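Local coordinates for putative diflavin flavoprotein A 3 (Nostoc sp., PDB 3FNI) that probably passes electrons from NADH to oxygen, reducing it to water, and is represented here by its flavodoxin-like domain, one part of a longer modular protein, at residues I7-V12 against A24-I29; T32-D37 against W146-R151; Q48-L53 against Q74-T79; P105-F110 against A121-Q126. One frame throughout, in Å; residues are numbered along the deposited sequence.

Interaction 1: residues I7-V12 against A24-I29; sequences IGVFYV and AIINGI
Ile29 pushes its CD1 methyl onto Ile7, the two side chains meeting tip to tip where the strand and the helix come together. Ile7 CD1 lies 3.5 Å from Ile29 CD1, tighter than usual for two methyls. The second branch shares the load: Ile7 CG2 lies 3.5 Å from Ile29 CG2 and 3.7 Å from Ile29 CD1. With CG1 of Ile7 swung anti to the backbone N (chi1 163°), both branches of that side chain face the helix, so Ile29 meets a forked surface.

Two residues along the strand, and nearly one turn back in the helix, the fit relaxes. Val9 CG2 sits 4.0 Å from Ile26 CG1, the two side chains lying obliquely across each other, and the same methyl is only loosely in touch with Ile29 CD1 at 4.4 Å. Everything that meets here is hydrocarbon. Val9 also rests on Val36 and Val61 of the two flanking strands, while Gly28 O, on another side of the helix, accepts a bond from Thr141 OG1 of helix 130-152.

The axes of 7-11 and 24-29 run almost exactly antiparallel, at 176°, and 10.6 Å apart. That is a helix lying back along its own strand, the first half of the beta-alpha-beta crossover from 6-11 through 18-31 to 35-40 in the flavodoxin-like fold.

Interaction 2: residues T32-D37 against W146-R151; sequences TGVGVD and WVTRDR
Val34 reaches Val147 and Thr148 just after Gly33 has closed helix 18-31 with a Schellman motif, its positive phi (76°) turning the chain toward edge strand 35-40 of the flavodoxin-like sheet. The contact thus sets the turn from helix to second strand of the beta-alpha-beta crossover 6-11, 18-31, 35-40 against the C-terminal helix, 130-152.

The apolar part is a small valine cluster. Val34 CG1 is 4.0 Å from Val147 CG1, which also has Val34 CG2 at 4.1 Å, so one methyl of the helix faces both branches of the valine. With CG1 anti to the backbone N (chi1 171°) and CG2 beside that N, Val34 sends the first methyl to Val147 and the second on to Thr148 as well. Val34 continues inward onto Ile7 and Ile29, and Val147 onto Thr5 and Thr58.

The mixed part lies nearer the surface. Val34 CG2 packs 3.6 Å from Thr148 OG1, a methyl against a hydroxyl already engaged with Gly144 O one turn back in its own helix. Thr32 OG1 behaves in the same way, bonding Ile29 O; the further bond it takes from Val34 N is weak.

Within the helix, Arg151 NH2 makes a salt bridge with Asp150 OD2 at 2.8 Å, and both side chains touch Thr58.

The polar link between the segments is a water. It donates one hydrogen to Thr32 O at 3.3 Å and the other to Thr148 OG1, also at 3.3 Å.

Interaction 3: residues Q48-L53 against Q74-T79; sequences QELREL and QGALST
Gln74 O takes two bonds at the start of the helical turn that brings Ala76 and Thr79 against Leu50 and Arg51. Ser78 OG donates to it at 2.9 Å, tilted 32° from the carbonyl plane, and Ser78 N comes from the opposite face at 2.8 Å. Between the helices the contact is made mostly by side-chain carbons. Leu50 extends CD2 between two residues one turn apart, 4.1 Å from Ala76 CB and 4.0 Å from Thr79 CB; the same methyl lies 3.8 Å from Ala76 O.

Arg51 closes the outer side. Its straight chain passes Thr79 at about a right angle, with CG 3.7 Å from Thr79 CG2. That methyl then sits 4.0 Å above the plane of the guanidinium, over its centre. In Thr79, CG2 stands anti to the backbone N, which carries it toward Arg51.

The short segments cross at -39°, their axes 10.2 Å apart. Helices 47-55 and 70-83 lie side by side in one helix layer, on the same face of the parallel sheet, in the alpha/beta/alpha sandwich of the flavodoxin-like fold; the first also presses Leu53 onto Asp37 and Val39 of edge strand 35-40.

Interaction 4: residues P105-F110 against A121-Q126; sequences PLLSKF and AIRIKQ
Leu107 presses CD2 into Ala121 CB at 3.5 Å, closer than two such carbons usually come. This is the tight part of the contact. CD1 of the leucine also reaches Ala121 CB, at 4.1 Å, so the alanine methyl meets both ends of the isopropyl fork. The first torsion of Leu107 is off the staggered positions (chi1 -128°), which may mean strain or an imperfectly fitted side chain. On the inner side it also rests on Ile92 of strand 89-93, and Ala121 in turn touches Ile103.

Toward solvent the fit is looser. Arg123 is exposed, and its contact is a single approach: NH1 lies 4.0 Å from Leu107 CD2, the methyl meeting the guanidinium obliquely. The arginine runs out extended from CG to NE, long enough to bring its end nearer helix 103-112 although its CB does not point there. What holds that end is a salt bridge from NH1 to Asp104 OD1, just ahead of 105-110, while the side chain also touches Glu94.

Segment 121-126 belongs to the irregular link between strand 116-117 and helix 130-152, held near strand 89-93 by a backbone bond between Ile122 and Glu94 and by Ile124 N to Glu94 OE1. The chemistry is therefore divided: the methyl contact probably limits how closely loop and helix approach, and pairing with Asp104 at the solvent side probably fixes the arginine's direction.

From the N terminus, interaction 1 closes first, folding helix 18-31 back onto strand 6-11. Interaction 2 opens at 32-37 and closes only at 146-151, so its loop takes in most of the domain. Nested inside it, in series and without crossing, interaction 3 closes the stretch from helix 47-55 through strand 57-63 to helix 70-83, and interaction 4 the short one from helix 103-112 past strand 116-117. Strand pairing joins interactions 1 and 2; interaction 3 touches both, through Phe10 on Leu50 and Asp37 on Leu53. Interaction 1 ties a helix to the sheet, interaction 2 the C-terminal helix to the turn before edge strand 35-40, interaction 3 two helices of the other face to each other, and interaction 4 a helix to the loop before the last helix.

Interaction 1: residues I7-V12 against A24-I29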
# COMPACT_ATOMS: atom_id res chain seq x y z
N ILE A 7 4.51 -8.35 -1.61
CA ILE A 7 4.02 -7.20 -0.89
C ILE A 7 2.82 -6.71 -1.68
O ILE A 7 2.90 -6.58 -2.90
CB ILE A 7 5.12 -6.12 -0.78
CG1 ILE A 7 4.51 -4.77 -0.39
CG2 ILE A 7 5.87 -6.02 -2.08
CD1 ILE A 7 3.89 -4.01 -1.55
N GLY A 8 1.72 -6.45 -0.99
CA GLY A 8 0.52 -6.00 -1.67
C GLY A 8 0.42 -4.50 -1.81
O GLY A 8 0.60 -3.75 -0.85
N VAL A 9 0.11 -4.06 -3.03
CA VAL A 9 -0.04 -2.66 -3.37
C VAL A 9 -1.50 -2.44 -3.75
O VAL A 9 -1.98 -2.96 -4.75
CB VAL A 9 0.87 -2.28 -4.55
CG1 VAL A 9 0.69 -0.82 -4.91
CG2 VAL A 9 2.33 -2.56 -4.19
N PHE A 10 -2.22 -1.67 -2.93
CA PHE A 10 -3.63 -1.42 -3.17
C PHE A 10 -3.93 0.06 -3.35
O PHE A 10 -3.62 0.87 -2.48
CB PHE A 10 -4.46 -1.94 -1.99
CG PHE A 10 -4.10 -3.32 -1.55
CD1 PHE A 10 -2.91 -3.57 -0.87
CD2 PHE A 10 -4.98 -4.38 -1.78
CE1 PHE A 10 -2.60 -4.85 -0.42
CE2 PHE A 10 -4.67 -5.66 -1.34
CZ PHE A 10 -3.48 -5.90 -0.66
N TYR A 11 -4.53 0.40 -4.48
CA TYR A 11 -4.87 1.79 -4.75
C TYR A 11 -5.88 1.89 -5.89
O TYR A 11 -6.17 0.90 -6.55
CB TYR A 11 -3.60 2.58 -5.11
CG TYR A 11 -3.00 2.24 -6.45
CD1 TYR A 11 -2.18 1.12 -6.61
CD2 TYR A 11 -3.23 3.04 -7.57
CE1 TYR A 11 -1.62 0.80 -7.85
CE2 TYR A 11 -2.67 2.74 -8.81
CZ TYR A 11 -1.87 1.62 -8.94
OH TYR A 11 -1.30 1.33 -10.17
N VAL A 12 -6.41 3.09 -6.11
CA VAL A 12 -7.38 3.31 -7.18
C VAL A 12 -6.66 3.80 -8.44
O VAL A 12 -6.15 4.92 -8.49
CB VAL A 12 -8.49 4.33 -6.72
CG1 VAL A 12 -7.85 5.47 -5.94
CG2 VAL A 12 -9.26 4.86 -7.93
N ALA A 24 6.44 3.93 -8.94
CA ALA A 24 7.75 4.29 -8.41
C ALA A 24 8.06 3.44 -7.18
O ALA A 24 9.16 2.91 -7.04
CB ALA A 24 7.78 5.78 -8.04
N ILE A 25 7.08 3.33 -6.29
CA ILE A 25 7.22 2.53 -5.08
C ILE A 25 7.48 1.09 -5.48
O ILE A 25 8.38 0.42 -4.96
CB ILE A 25 5.94 2.60 -4.22
CG1 ILE A 25 5.63 4.06 -3.88
CG2 ILE A 25 6.11 1.77 -2.94
CD1 ILE A 25 4.29 4.29 -3.23
N ILE A 26 6.70 0.59 -6.43
CA ILE A 26 6.89 -0.78 -6.87
C ILE A 26 8.31 -1.02 -7.40
O ILE A 26 8.90 -2.05 -7.11
CB ILE A 26 5.86 -1.17 -7.94
CG1 ILE A 26 4.45 -1.17 -7.32
CG2 ILE A 26 6.18 -2.52 -8.51
CD1 ILE A 26 3.34 -1.43 -8.32
N ASN A 27 8.83 -0.06 -8.18
CA ASN A 27 10.18 -0.15 -8.75
C ASN A 27 11.24 -0.27 -7.64
O ASN A 27 12.25 -0.96 -7.80
CB ASN A 27 10.49 1.08 -9.61
CG ASN A 27 9.70 1.10 -10.92
OD1 ASN A 27 9.64 2.13 -11.59
ND2 ASN A 27 9.11 -0.03 -11.28
N GLY A 28 10.99 0.42 -6.53
CA GLY A 28 11.89 0.36 -5.40
C GLY A 28 11.80 -1.01 -4.76
O GLY A 28 12.80 -1.55 -4.27
N ILE A 29 10.59 -1.58 -4.75
CA ILE A 29 10.37 -2.91 -4.17
C ILE A 29 11.09 -3.96 -5.02
O ILE A 29 11.77 -4.84 -4.49
CB ILE A 29 8.86 -3.28 -4.13
CG1 ILE A 29 8.14 -2.38 -3.13
CG2 ILE A 29 8.69 -4.75 -3.73
CD1 ILE A 29 6.64 -2.56 -3.14

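Interaction 2: residues T32-D37 against W146-R151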
# COMPACT_ATOMS: atom_id res chain seq x y z
N THR A 32 14.76 -5.04 -4.59
CA THR A 32 15.09 -5.97 -3.53
C THR A 32 14.75 -7.41 -3.87
O THR A 32 14.96 -8.31 -3.06
CB THR A 32 14.35 -5.61 -2.24
OG1 THR A 32 12.95 -5.91 -2.39
CG2 THR A 32 14.51 -4.12 -1.94
N GLY A 33 14.21 -7.62 -5.07
CA GLY A 33 13.85 -8.96 -5.48
C GLY A 33 12.58 -9.48 -4.83
O GLY A 33 12.27 -10.66 -4.97
N VAL A 34 11.85 -8.62 -4.12
CA VAL A 34 10.61 -9.03 -3.47
C VAL A 34 9.45 -8.86 -4.46
O VAL A 34 9.38 -7.87 -5.19
CB VAL A 34 10.34 -8.18 -2.20
CG1 VAL A 34 8.94 -8.45 -1.65
CG2 VAL A 34 11.38 -8.50 -1.15
N GLY A 35 8.55 -9.85 -4.49
CA GLY A 35 7.42 -9.80 -5.40
C GLY A 35 6.37 -8.78 -5.02
O GLY A 35 6.43 -8.18 -3.96
N VAL A 36 5.38 -8.58 -5.89
CA VAL A 36 4.32 -7.62 -5.63
C VAL A 36 3.00 -8.00 -6.30
O VAL A 36 3.00 -8.55 -7.40
CB VAL A 36 4.76 -6.21 -6.10
CG1 VAL A 36 4.94 -6.20 -7.60
CG2 VAL A 36 3.73 -5.18 -5.69
N ASP A 37 1.89 -7.72 -5.62
CA ASP A 37 0.56 -7.98 -6.16
C ASP A 37 -0.22 -6.67 -6.15
O ASP A 37 -0.40 -6.05 -5.10
CB ASP A 37 -0.18 -9.05 -5.34
CG ASP A 37 0.45 -10.44 -5.48
OD1 ASP A 37 1.46 -10.71 -4.81
OD2 ASP A 37 -0.07 -11.25 -6.27
N TRP A 146 12.87 -4.49 4.40
CA TRP A 146 12.26 -4.90 5.65
C TRP A 146 11.65 -6.30 5.47
O TRP A 146 11.85 -7.17 6.31
CB TRP A 146 11.17 -3.90 6.05
CG TRP A 146 10.51 -4.24 7.35
CD1 TRP A 146 10.90 -3.86 8.60
CD2 TRP A 146 9.35 -5.06 7.52
NE1 TRP A 146 10.05 -4.38 9.54
CE2 TRP A 146 9.08 -5.12 8.91
CE3 TRP A 146 8.50 -5.74 6.64
CZ2 TRP A 146 8.01 -5.84 9.43
CZ3 TRP A 146 7.43 -6.46 7.16
CH2 TRP A 146 7.19 -6.50 8.55
N VAL A 147 10.93 -6.50 4.37
CA VAL A 147 10.31 -7.79 4.07
C VAL A 147 11.38 -8.88 4.00
O VAL A 147 11.22 -9.97 4.56
CB VAL A 147 9.55 -7.75 2.70
CG1 VAL A 147 9.14 -9.16 2.27
CG2 VAL A 147 8.31 -6.86 2.82
N THR A 148 12.49 -8.58 3.32
CA THR A 148 13.57 -9.55 3.20
C THR A 148 14.11 -9.92 4.58
O THR A 148 14.25 -11.10 4.89
CB THR A 148 14.72 -9.00 2.35
OG1 THR A 148 14.23 -8.70 1.04
CG2 THR A 148 15.85 -10.02 2.24
N ARG A 149 14.40 -8.91 5.40
CA ARG A 149 14.91 -9.13 6.75
C ARG A 149 13.90 -9.86 7.64
O ARG A 149 14.29 -10.57 8.58
CB ARG A 149 15.28 -7.79 7.42
CG ARG A 149 16.67 -7.29 7.07
CD ARG A 149 17.14 -6.15 7.99
NE ARG A 149 16.89 -4.83 7.42
CZ ARG A 149 15.72 -4.20 7.47
NH1 ARG A 149 14.68 -4.77 8.06
NH2 ARG A 149 15.59 -3.00 6.91
N ASP A 150 12.62 -9.69 7.35
CA ASP A 150 11.57 -10.35 8.13
C ASP A 150 11.51 -11.83 7.80
O ASP A 150 11.30 -12.67 8.67
CB ASP A 150 10.21 -9.74 7.82
CG ASP A 150 9.11 -10.32 8.67
OD1 ASP A 150 8.86 -9.78 9.76
OD2 ASP A 150 8.51 -11.33 8.27
N ARG A 151 11.66 -12.15 6.52
CA ARG A 151 11.62 -13.52 6.06
C ARG A 151 12.83 -14.28 6.58
O ARG A 151 12.71 -15.41 7.04
CB ARG A 151 11.60 -13.56 4.53
CG ARG A 151 10.86 -14.76 3.96
CD ARG A 151 9.41 -14.43 3.62
NE ARG A 151 8.68 -13.74 4.69
CZ ARG A 151 8.39 -14.28 5.88
NH1 ARG A 151 8.76 -15.52 6.16
NH2 ARG A 151 7.72 -13.57 6.78
O HOH W 1 17.07 -8.91 -0.60

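Interaction 3: residues Q48-L53 against Q74-T79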
# COMPACT_ATOMS: atom_id res chain seq x y z
N GLN A 48 -13.40 -12.72 -0.77
CA GLN A 48 -12.70 -13.87 -0.20
C GLN A 48 -11.29 -14.03 -0.73
O GLN A 48 -10.38 -14.42 0.01
CB GLN A 48 -13.49 -15.15 -0.44
CG GLN A 48 -13.06 -16.28 0.48
CD GLN A 48 -13.02 -15.84 1.94
OE1 GLN A 48 -14.04 -15.40 2.49
NE2 GLN A 48 -11.85 -15.94 2.56
N GLU A 49 -11.09 -13.72 -2.01
CA GLU A 49 -9.77 -13.83 -2.60
C GLU A 49 -8.96 -12.63 -2.16
O GLU A 49 -7.73 -12.69 -2.09
CB GLU A 49 -9.87 -13.91 -4.13
CG GLU A 49 -10.02 -12.57 -4.83
CD GLU A 49 -10.02 -12.70 -6.35
OE1 GLU A 49 -9.97 -11.65 -7.03
OE2 GLU A 49 -10.06 -13.84 -6.86
N LEU A 50 -9.64 -11.53 -1.84
CA LEU A 50 -8.97 -10.32 -1.37
C LEU A 50 -8.42 -10.55 0.03
O LEU A 50 -7.36 -10.03 0.37
CB LEU A 50 -9.95 -9.13 -1.34
CG LEU A 50 -9.40 -7.82 -0.76
CD1 LEU A 50 -8.15 -7.38 -1.51
CD2 LEU A 50 -10.48 -6.73 -0.83
N ARG A 51 -9.14 -11.33 0.83
CA ARG A 51 -8.70 -11.66 2.19
C ARG A 51 -7.48 -12.57 2.11
O ARG A 51 -6.55 -12.47 2.91
CB ARG A 51 -9.78 -12.39 2.98
CG ARG A 51 -11.03 -11.60 3.31
CD ARG A 51 -11.82 -12.28 4.43
NE ARG A 51 -12.99 -11.49 4.82
CZ ARG A 51 -14.04 -11.29 4.04
NH1 ARG A 51 -14.08 -11.83 2.83
NH2 ARG A 51 -15.05 -10.54 4.47
N GLU A 52 -7.52 -13.48 1.14
CA GLU A 52 -6.44 -14.43 0.93
C GLU A 52 -5.17 -13.75 0.47
O GLU A 52 -4.07 -14.15 0.84
CB GLU A 52 -6.81 -15.45 -0.14
CG GLU A 52 -7.79 -16.50 0.28
CD GLU A 52 -7.80 -17.63 -0.71
OE1 GLU A 52 -8.21 -17.40 -1.87
OE2 GLU A 52 -7.38 -18.75 -0.34
N LEU A 53 -5.33 -12.74 -0.38
CA LEU A 53 -4.19 -12.02 -0.90
C LEU A 53 -3.50 -11.27 0.22
O LEU A 53 -2.29 -11.38 0.40
CB LEU A 53 -4.61 -11.04 -2.00
CG LEU A 53 -3.65 -9.92 -2.40
CD1 LEU A 53 -2.22 -10.43 -2.53
CD2 LEU A 53 -4.13 -9.34 -3.70
N GLN A 74 -15.28 1.54 0.39
CA GLN A 74 -15.22 1.02 1.76
C GLN A 74 -15.34 -0.50 1.90
O GLN A 74 -14.84 -1.07 2.87
CB GLN A 74 -16.27 1.71 2.63
CG GLN A 74 -15.83 3.08 3.16
CD GLN A 74 -16.97 4.07 3.28
OE1 GLN A 74 -16.83 5.14 3.88
NE2 GLN A 74 -18.11 3.73 2.69
N GLY A 75 -16.00 -1.14 0.95
CA GLY A 75 -16.14 -2.58 1.01
C GLY A 75 -14.78 -3.25 1.00
O GLY A 75 -14.46 -4.07 1.85
N ALA A 76 -13.97 -2.89 0.01
CA ALA A 76 -12.63 -3.44 -0.12
C ALA A 76 -11.73 -2.99 1.03
O ALA A 76 -10.97 -3.78 1.59
CB ALA A 76 -12.02 -3.02 -1.46
N LEU A 77 -11.83 -1.71 1.38
CA LEU A 77 -11.03 -1.13 2.45
C LEU A 77 -11.25 -1.83 3.79
O LEU A 77 -10.30 -2.19 4.48
CB LEU A 77 -11.34 0.36 2.57
CG LEU A 77 -10.34 1.20 3.35
CD1 LEU A 77 -8.92 0.95 2.82
CD2 LEU A 77 -10.71 2.66 3.22
N SER A 78 -12.53 -2.00 4.15
CA SER A 78 -12.91 -2.67 5.40
C SER A 78 -12.40 -4.10 5.41
O SER A 78 -12.00 -4.63 6.44
CB SER A 78 -14.44 -2.71 5.54
OG SER A 78 -14.98 -1.42 5.70
N THR A 79 -12.43 -4.73 4.24
CA THR A 79 -11.99 -6.11 4.10
C THR A 79 -10.49 -6.21 4.37
O THR A 79 -10.03 -7.17 5.00
CB THR A 79 -12.30 -6.64 2.70
OG1 THR A 79 -13.67 -6.36 2.38
CG2 THR A 79 -12.07 -8.13 2.62

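Interaction 4: residues P105-F110 against A121-Q126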
# COMPACT_ATOMS: atom_id res chain seq x y z
N PRO A 105 -6.34 9.33 9.56
CA PRO A 105 -7.27 8.40 10.19
C PRO A 105 -6.96 6.94 9.85
O PRO A 105 -7.05 6.06 10.70
CB PRO A 105 -8.62 8.85 9.64
CG PRO A 105 -8.43 10.33 9.54
CD PRO A 105 -7.06 10.44 8.92
N LEU A 106 -6.57 6.70 8.60
CA LEU A 106 -6.25 5.36 8.17
C LEU A 106 -4.90 4.90 8.72
O LEU A 106 -4.72 3.73 9.06
CB LEU A 106 -6.24 5.30 6.64
CG LEU A 106 -6.13 3.88 6.07
CD1 LEU A 106 -7.32 3.06 6.53
CD2 LEU A 106 -6.05 3.94 4.55
N LEU A 107 -3.96 5.83 8.79
CA LEU A 107 -2.62 5.55 9.31
C LEU A 107 -2.76 5.03 10.74
O LEU A 107 -2.12 4.05 11.11
CB LEU A 107 -1.81 6.85 9.30
CG LEU A 107 -0.43 6.89 8.64
CD1 LEU A 107 -0.40 6.05 7.40
CD2 LEU A 107 -0.08 8.34 8.33
N SER A 108 -3.61 5.68 11.53
CA SER A 108 -3.84 5.31 12.92
C SER A 108 -4.59 3.98 13.08
O SER A 108 -4.40 3.28 14.07
CB SER A 108 -4.62 6.42 13.64
OG SER A 108 -3.90 7.64 13.64
N LYS A 109 -5.43 3.64 12.12
CA LYS A 109 -6.15 2.38 12.20
C LYS A 109 -5.18 1.22 12.08
O LYS A 109 -5.34 0.21 12.75
CB LYS A 109 -7.22 2.29 11.12
CG LYS A 109 -8.42 3.16 11.39
CD LYS A 109 -9.54 2.85 10.43
CE LYS A 109 -10.76 3.69 10.73
NZ LYS A 109 -11.95 3.23 9.97
N PHE A 110 -4.17 1.35 11.23
CA PHE A 110 -3.22 0.25 11.07
C PHE A 110 -2.28 0.18 12.26
O PHE A 110 -1.94 -0.91 12.73
CB PHE A 110 -2.41 0.41 9.78
CG PHE A 110 -3.16 0.03 8.54
CD1 PHE A 110 -3.44 -1.30 8.26
CD2 PHE A 110 -3.60 1.01 7.65
CE1 PHE A 110 -4.15 -1.66 7.11
CE2 PHE A 110 -4.30 0.68 6.49
CZ PHE A 110 -4.58 -0.66 6.22
N ALA A 121 4.47 8.20 5.94
CA ALA A 121 3.38 8.36 4.97
C ALA A 121 3.74 9.43 3.94
O ALA A 121 4.01 10.57 4.30
CB ALA A 121 2.09 8.74 5.67
N ILE A 122 3.77 9.06 2.66
CA ILE A 122 4.10 10.02 1.62
C ILE A 122 2.92 10.94 1.34
O ILE A 122 1.83 10.50 0.97
CB ILE A 122 4.57 9.33 0.31
CG1 ILE A 122 3.70 9.77 -0.87
CG2 ILE A 122 4.55 7.82 0.47
CD1 ILE A 122 4.16 9.26 -2.20
N ARG A 123 3.14 12.23 1.54
CA ARG A 123 2.11 13.23 1.34
C ARG A 123 2.39 14.08 0.11
O ARG A 123 3.54 14.40 -0.19
CB ARG A 123 2.02 14.09 2.60
CG ARG A 123 1.75 13.26 3.86
CD ARG A 123 2.01 14.05 5.12
NE ARG A 123 1.82 13.25 6.33
CZ ARG A 123 0.63 12.97 6.86
NH1 ARG A 123 0.56 12.25 7.97
NH2 ARG A 123 -0.48 13.41 6.29
N ILE A 124 1.34 14.41 -0.63
CA ILE A 124 1.47 15.21 -1.84
C ILE A 124 0.62 16.46 -1.76
O ILE A 124 -0.61 16.39 -1.80
CB ILE A 124 1.02 14.42 -3.11
CG1 ILE A 124 2.07 13.37 -3.47
CG2 ILE A 124 0.82 15.37 -4.27
CD1 ILE A 124 2.14 12.23 -2.50
N LYS A 125 1.28 17.61 -1.64
CA LYS A 125 0.57 18.89 -1.56
C LYS A 125 0.64 19.59 -2.91
O LYS A 125 -0.25 20.36 -3.27
CB LYS A 125 1.21 19.80 -0.50
CG LYS A 125 1.51 19.14 0.84
CD LYS A 125 3.01 19.03 1.08
CE LYS A 125 3.67 20.41 1.09
NZ LYS A 125 5.14 20.34 1.33
N GLN A 126 1.71 19.30 -3.65
CA GLN A 126 1.96 19.88 -4.96
C GLN A 126 2.13 18.80 -6.02
O GLN A 126 2.30 17.62 -5.68
CB GLN A 126 3.22 20.74 -4.90
CG GLN A 126 3.16 21.86 -3.86
CD GLN A 126 4.47 22.61 -3.73
OE1 GLN A 126 5.46 22.07 -3.23
NE2 GLN A 126 4.48 23.86 -4.20